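Local coordinates for protein hypothetical glycoside hydrolase (Parabacteroides distasonis, PDB 3TAW) that is an uncharacterised, glycoside hydrolase-like protein that probably adopts a five-bladed beta-propeller fold, at residues V182-G187 / V191-N196; P249-T254 / I258-N263. All coordinates share one frame; numbering follows the deposited sequence.

Contact 1: V182-G187 / V191-N196. With EDO (1,2-ethanediol), chain S; EDO (1,2-ethanediol), chain Q.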
loop_
_atom_site.group_PDB
_atom_site.type_symbol
_atom_site.label_atom_id
_atom_site.label_comp_id
_atom_site.label_asym_id
_atom_site.label_seq_id
_atom_site.Cartn_x
_atom_site.Cartn_y
_atom_site.Cartn_z
ATOM N N VAL A 182 -4.179 -5.836 -9.479
ATOM C CA VAL A 182 -3.734 -7.172 -9.864
ATOM C C VAL A 182 -2.581 -7.082 -10.878
ATOM O O VAL A 182 -2.672 -6.384 -11.887
ATOM C CB VAL A 182 -4.892 -8.030 -10.377
ATOM C CG1 VAL A 182 -4.366 -9.347 -10.945
ATOM C CG2 VAL A 182 -5.884 -8.323 -9.225
ATOM N N THR A 183 -1.511 -7.810 -10.556
ATOM C CA THR A 183 -0.300 -7.918 -11.356
ATOM C C THR A 183 -0.012 -9.403 -11.565
ATOM O O THR A 183 -0.592 -10.264 -10.899
ATOM C CB THR A 183 0.929 -7.297 -10.643
ATOM O OG1 THR A 183 1.278 -8.085 -9.490
ATOM C CG2 THR A 183 0.668 -5.830 -10.253
ATOM N N THR A 184 0.926 -9.689 -12.458
ATOM C CA THR A 184 1.466 -11.027 -12.593
ATOM C C THR A 184 2.925 -10.931 -13.013
ATOM O O THR A 184 3.370 -9.847 -13.348
ATOM C CB THR A 184 0.659 -11.863 -13.606
ATOM O OG1 THR A 184 0.915 -13.262 -13.400
ATOM C CG2 THR A 184 0.980 -11.463 -15.044
ATOM N N LEU A 185 3.653 -12.051 -12.963
ATOM C CA LEU A 185 5.020 -12.072 -13.451
ATOM C C LEU A 185 5.067 -12.752 -14.797
ATOM O O LEU A 185 4.552 -13.869 -14.973
ATOM C CB LEU A 185 5.966 -12.734 -12.445
ATOM C CG LEU A 185 6.503 -11.714 -11.438
ATOM C CD1 LEU A 185 5.428 -11.299 -10.457
ATOM C CD2 LEU A 185 7.782 -12.191 -10.724
ATOM N N LYS A 186 5.639 -12.047 -15.770
ATOM C CA LYS A 186 5.917 -12.616 -17.078
ATOM C C LYS A 186 7.433 -12.776 -17.144
ATOM O O LYS A 186 8.165 -11.797 -17.297
ATOM C CB LYS A 186 5.350 -11.721 -18.175
ATOM C CG LYS A 186 3.829 -11.872 -18.284
ATOM C CD LYS A 186 3.222 -11.067 -19.403
ATOM C CE LYS A 186 1.746 -11.448 -19.584
ATOM N NZ LYS A 186 1.115 -10.767 -20.735
ATOM N N GLY A 187 7.890 -14.016 -16.949
ATOM C CA GLY A 187 9.290 -14.261 -16.624
ATOM C C GLY A 187 9.572 -13.593 -15.282
ATOM O O GLY A 187 8.852 -13.820 -14.305
ATOM N N VAL A 191 4.048 -7.064 -13.974
ATOM C CA VAL A 191 3.209 -6.123 -14.712
ATOM C C VAL A 191 1.737 -6.239 -14.336
ATOM O O VAL A 191 1.247 -7.316 -13.963
ATOM C CB VAL A 191 3.323 -6.349 -16.246
ATOM C CG1 VAL A 191 4.751 -6.068 -16.749
ATOM C CG2 VAL A 191 2.918 -7.776 -16.630
ATOM N N ILE A 192 1.038 -5.118 -14.462
ATOM C CA ILE A 192 -0.418 -5.079 -14.282
ATOM C C ILE A 192 -1.055 -6.092 -15.264
ATOM O O ILE A 192 -0.643 -6.213 -16.423
ATOM C CB ILE A 192 -0.947 -3.641 -14.441
ATOM C CG1 ILE A 192 -0.433 -2.765 -13.305
ATOM C CG2 ILE A 192 -2.484 -3.621 -14.522
ATOM C CD1 ILE A 192 -0.559 -1.218 -13.578
ATOM N N ALA A 193 -2.014 -6.867 -14.746
ATOM C CA ALA A 193 -2.639 -7.964 -15.472
ATOM C C ALA A 193 -4.134 -7.806 -15.455
ATOM O O ALA A 193 -4.729 -7.668 -14.368
ATOM C CB ALA A 193 -2.274 -9.283 -14.806
ATOM N N LYS A 194 -4.751 -7.884 -16.626
ATOM C CA LYS A 194 -6.218 -7.915 -16.706
ATOM C C LYS A 194 -6.752 -9.244 -16.214
ATOM O O LYS A 194 -6.092 -10.279 -16.341
ATOM C CB LYS A 194 -6.689 -7.697 -18.153
ATOM C CG LYS A 194 -6.429 -6.295 -18.652
ATOM C CD LYS A 194 -6.807 -6.150 -20.123
ATOM C CE LYS A 194 -6.750 -4.698 -20.583
ATOM N NZ LYS A 194 -7.194 -4.624 -22.011
ATOM N N VAL A 195 -7.963 -9.196 -15.654
ATOM C CA VAL A 195 -8.699 -10.371 -15.250
ATOM C C VAL A 195 -10.028 -10.303 -15.984
ATOM O O VAL A 195 -10.769 -9.306 -15.866
ATOM C CB VAL A 195 -8.914 -10.422 -13.718
ATOM C CG1 VAL A 195 -9.685 -11.718 -13.338
ATOM C CG2 VAL A 195 -7.559 -10.307 -12.976
ATOM N N ASN A 196 -10.304 -11.334 -16.785
ATOM C CA ASN A 196 -11.499 -11.341 -17.627
ATOM C C ASN A 196 -11.656 -10.065 -18.462
ATOM O O ASN A 196 -12.738 -9.514 -18.583
ATOM C CB ASN A 196 -12.734 -11.604 -16.760
ATOM C CG ASN A 196 -12.696 -12.978 -16.121
ATOM O OD1 ASN A 196 -12.292 -13.972 -16.767
ATOM N ND2 ASN A 196 -13.112 -13.057 -14.862
HETATM C C1 EDO S . -9.065 -14.662 -16.263
HETATM O O1 EDO S . -8.585 -13.540 -17.024
HETATM C C2 EDO S . -7.892 -15.481 -15.743
HETATM O O2 EDO S . -7.108 -14.673 -14.853
HETATM C C1 EDO Q . -13.595 -8.390 -14.284
HETATM O O1 EDO Q . -15.020 -8.243 -14.167
HETATM C C2 EDO Q . -13.115 -9.556 -13.424
HETATM O O2 EDO Q . -13.953 -10.722 -13.538
#
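T184 and V191 form the antiparallel hydrogen-bonded pair of this beta hairpin, and T183 with I192 the adjoining non-hydrogen-bonded pair. T184 N donates to V191 O at 2.8 Å, and V191 N returns a bond to T184 O at 2.9 Å, reaching the acceptor nearly head-on (C=O...N 171°). A third bond, A193 N to V182 O at 3.0 Å, is straight at hydrogen, although its donor is tilted 32° from the carbonyl plane. The tight part lies here: V191 O also receives the CA-H of T183, and the methyl of A193 sits 3.9 Å from T184 CG2. Next to it V182 and V195 cross at about a right angle, CG1 of V182 meeting CG2 of V195 at 3.9 Å. V182 CG1 gets there by standing anti to its own N (chi1 172°). Toward solvent the contact thins. In the conformer modelled here K186 CD passes V191 CG2 at 4.3 Å, and the ammonium group makes a salt bridge with E127. Exposed N196 hydrogen-bonds two 1,2-ethanediol molecules, probably from the crystallisation liquor, through N and ND2. The pairing thus rests on main-chain bonds, leaving the threonine hydroxyls to bond the neighbouring strand at A251 O and L253 O.

Contact 2: P249-T254 / I258-N263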
loop_
_atom_site.group_PDB
_atom_site.type_symbol
_atom_site.label_atom_id
_atom_site.label_comp_id
_atom_site.label_asym_id
_atom_site.label_seq_id
_atom_site.Cartn_x
_atom_site.Cartn_y
_atom_site.Cartn_z
ATOM N N PRO A 249 0.302 -4.461 -0.598
ATOM C CA PRO A 249 0.861 -4.179 -1.899
ATOM C C PRO A 249 -0.022 -4.685 -3.043
ATOM O O PRO A 249 -1.049 -5.331 -2.798
ATOM C CB PRO A 249 2.197 -4.948 -1.877
ATOM C CG PRO A 249 1.956 -6.076 -0.962
ATOM C CD PRO A 249 1.017 -5.565 0.093
ATOM N N PRO A 250 0.369 -4.409 -4.296
ATOM C CA PRO A 250 -0.359 -5.015 -5.402
ATOM C C PRO A 250 -0.489 -6.542 -5.299
ATOM O O PRO A 250 0.425 -7.239 -4.788
ATOM C CB PRO A 250 0.467 -4.612 -6.630
ATOM C CG PRO A 250 1.108 -3.311 -6.214
ATOM C CD PRO A 250 1.467 -3.551 -4.776
ATOM N N ALA A 251 -1.648 -7.033 -5.733
ATOM C CA ALA A 251 -1.956 -8.449 -5.735
ATOM C C ALA A 251 -1.200 -9.133 -6.868
ATOM O O ALA A 251 -0.836 -8.492 -7.865
ATOM C CB ALA A 251 -3.466 -8.669 -5.909
ATOM N N ILE A 252 -0.998 -10.443 -6.706
ATOM C CA ILE A 252 -0.211 -11.255 -7.630
ATOM C C ILE A 252 -1.006 -12.449 -8.155
ATOM O O ILE A 252 -1.351 -13.356 -7.389
ATOM C CB ILE A 252 1.087 -11.772 -6.982
ATOM C CG1 ILE A 252 1.908 -10.598 -6.437
ATOM C CG2 ILE A 252 1.912 -12.529 -8.013
ATOM C CD1 ILE A 252 3.221 -10.985 -5.779
ATOM N N LEU A 253 -1.246 -12.454 -9.465
ATOM C CA LEU A 253 -1.972 -13.523 -10.148
ATOM C C LEU A 253 -1.000 -14.661 -10.397
ATOM O O LEU A 253 -0.057 -14.494 -11.166
ATOM C CB LEU A 253 -2.539 -13.005 -11.474
ATOM C CG LEU A 253 -3.102 -13.984 -12.494
ATOM C CD1 LEU A 253 -4.248 -14.738 -11.900
ATOM C CD2 LEU A 253 -3.526 -13.215 -13.792
ATOM N N THR A 254 -1.222 -15.798 -9.744
ATOM C CA THR A 254 -0.391 -16.981 -9.926
ATOM C C THR A 254 -1.261 -18.081 -10.507
ATOM O O THR A 254 -2.493 -17.943 -10.587
ATOM C CB THR A 254 0.231 -17.478 -8.583
ATOM O OG1 THR A 254 -0.786 -18.088 -7.776
ATOM C CG2 THR A 254 0.909 -16.316 -7.760
ATOM N N ILE A 258 -5.109 -15.651 -7.150
ATOM C CA ILE A 258 -4.628 -14.283 -6.985
ATOM C C ILE A 258 -4.282 -14.093 -5.516
ATOM O O ILE A 258 -5.137 -14.231 -4.644
ATOM C CB ILE A 258 -5.649 -13.247 -7.463
ATOM C CG1 ILE A 258 -5.985 -13.449 -8.947
ATOM C CG2 ILE A 258 -5.119 -11.821 -7.221
ATOM C CD1 ILE A 258 -7.268 -12.752 -9.407
ATOM N N VAL A 259 -3.012 -13.825 -5.247
ATOM C CA VAL A 259 -2.522 -13.674 -3.890
ATOM C C VAL A 259 -2.615 -12.206 -3.479
ATOM O O VAL A 259 -2.082 -11.341 -4.162
ATOM C CB VAL A 259 -1.056 -14.153 -3.767
ATOM C CG1 VAL A 259 -0.566 -13.996 -2.329
ATOM C CG2 VAL A 259 -0.929 -15.622 -4.227
ATOM N N LEU A 260 -3.287 -11.947 -2.355
ATOM C CA LEU A 260 -3.410 -10.604 -1.804
ATOM C C LEU A 260 -2.775 -10.544 -0.428
ATOM O O LEU A 260 -3.233 -11.210 0.491
ATOM C CB LEU A 260 -4.880 -10.190 -1.717
ATOM C CG LEU A 260 -5.200 -8.849 -1.055
ATOM C CD1 LEU A 260 -4.652 -7.682 -1.938
ATOM C CD2 LEU A 260 -6.736 -8.686 -0.717
ATOM N N LEU A 261 -1.700 -9.769 -0.296
ATOM C CA LEU A 261 -1.140 -9.448 0.996
ATOM C C LEU A 261 -1.938 -8.281 1.581
ATOM O O LEU A 261 -2.235 -7.301 0.895
ATOM C CB LEU A 261 0.343 -9.076 0.883
ATOM C CG LEU A 261 1.379 -10.204 0.868
ATOM C CD1 LEU A 261 1.164 -11.205 -0.287
ATOM C CD2 LEU A 261 2.825 -9.688 0.813
ATOM N N TYR A 262 -2.298 -8.402 2.851
ATOM C CA TYR A 262 -3.109 -7.372 3.508
ATOM C C TYR A 262 -2.716 -7.253 4.971
ATOM O O TYR A 262 -1.956 -8.076 5.499
ATOM C CB TYR A 262 -4.600 -7.669 3.299
ATOM C CG TYR A 262 -5.148 -8.820 4.107
ATOM C CD1 TYR A 262 -5.087 -10.135 3.628
ATOM C CD2 TYR A 262 -5.743 -8.613 5.353
ATOM C CE1 TYR A 262 -5.582 -11.173 4.353
ATOM C CE2 TYR A 262 -6.254 -9.666 6.090
ATOM C CZ TYR A 262 -6.171 -10.950 5.585
ATOM O OH TYR A 262 -6.665 -12.006 6.292
ATOM N N ASN A 263 -3.229 -6.209 5.598
ATOM C CA ASN A 263 -2.911 -5.816 6.951
ATOM C C ASN A 263 -4.125 -5.958 7.857
ATOM O O ASN A 263 -5.172 -5.366 7.597
ATOM C CB ASN A 263 -2.438 -4.376 6.905
ATOM C CG ASN A 263 -1.185 -4.227 6.050
ATOM O OD1 ASN A 263 -0.122 -4.716 6.441
ATOM N ND2 ASN A 263 -1.307 -3.599 4.866
HETATM O O HOH W 1 -0.823 -8.097 -2.310
#
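I252 and V259 form an antiparallel hydrogen-bonded pair, followed by the non-hydrogen-bonded pair L253 and I258, in strands whose directions differ by 158°. I252 N reaches V259 O in the carbonyl plane at 2.9 Å, whereas V259 N approaches I252 O from above that plane at 2.8 Å. Ahead of A251, at the two prolines, the first segment swings away, and a water takes over: it donates to P249 O and accepts from L261 N, at 2.8 Å each, bridging the wider gap. The side chains divide between two faces. On the face of L253 and I258, the L253 CD1 methyl lies against I258 CG1 at 3.7 Å; with CG1 beside the backbone N (chi1 -59°), I258 CG2 stands anti to that N and meets A251 CB at 3.8 Å. The face of I252 and V259 also takes the T254 methyl, CG2, which touches V259 CG2 at 4.0 Å. Farther along, P249 sets CD, with CG beside it, against L261 CB (CD to CB 3.7 Å). The T254 hydroxyl hydrogen-bonds G257 O across the hairpin turn. On the far side of 258-263, strand 281-288 pairs with it through I258, L260 and Y262; strand 179-186 flanks 249-254, and L327 of strand 322-330 packs on P249 and I252.

Overall arrangement
Contacts 1 and 2 are two beta hairpins, contact 1 earlier in the chain, that meet in one mixed sheet, where strands 179-186 and 244-254 run side by side in parallel. T183 joins them: its hydroxyl OG1 lies 2.7 Å from A251 O and its carbonyl O lies 2.7 Å from L253 N, both probable hydrogen bonds. T184 adds a side-chain bond to L253 O. Contact 2 is the more central, about 11 Å from the chain centre to its own centre against about 17 Å for contact 1, and its touching side chains are almost wholly apolar. Contact 1 is also largely buried but runs out to a charged lysine and a solvent-exposed asparagine. F356, which helps bind magnesium, touches both T184 and T254.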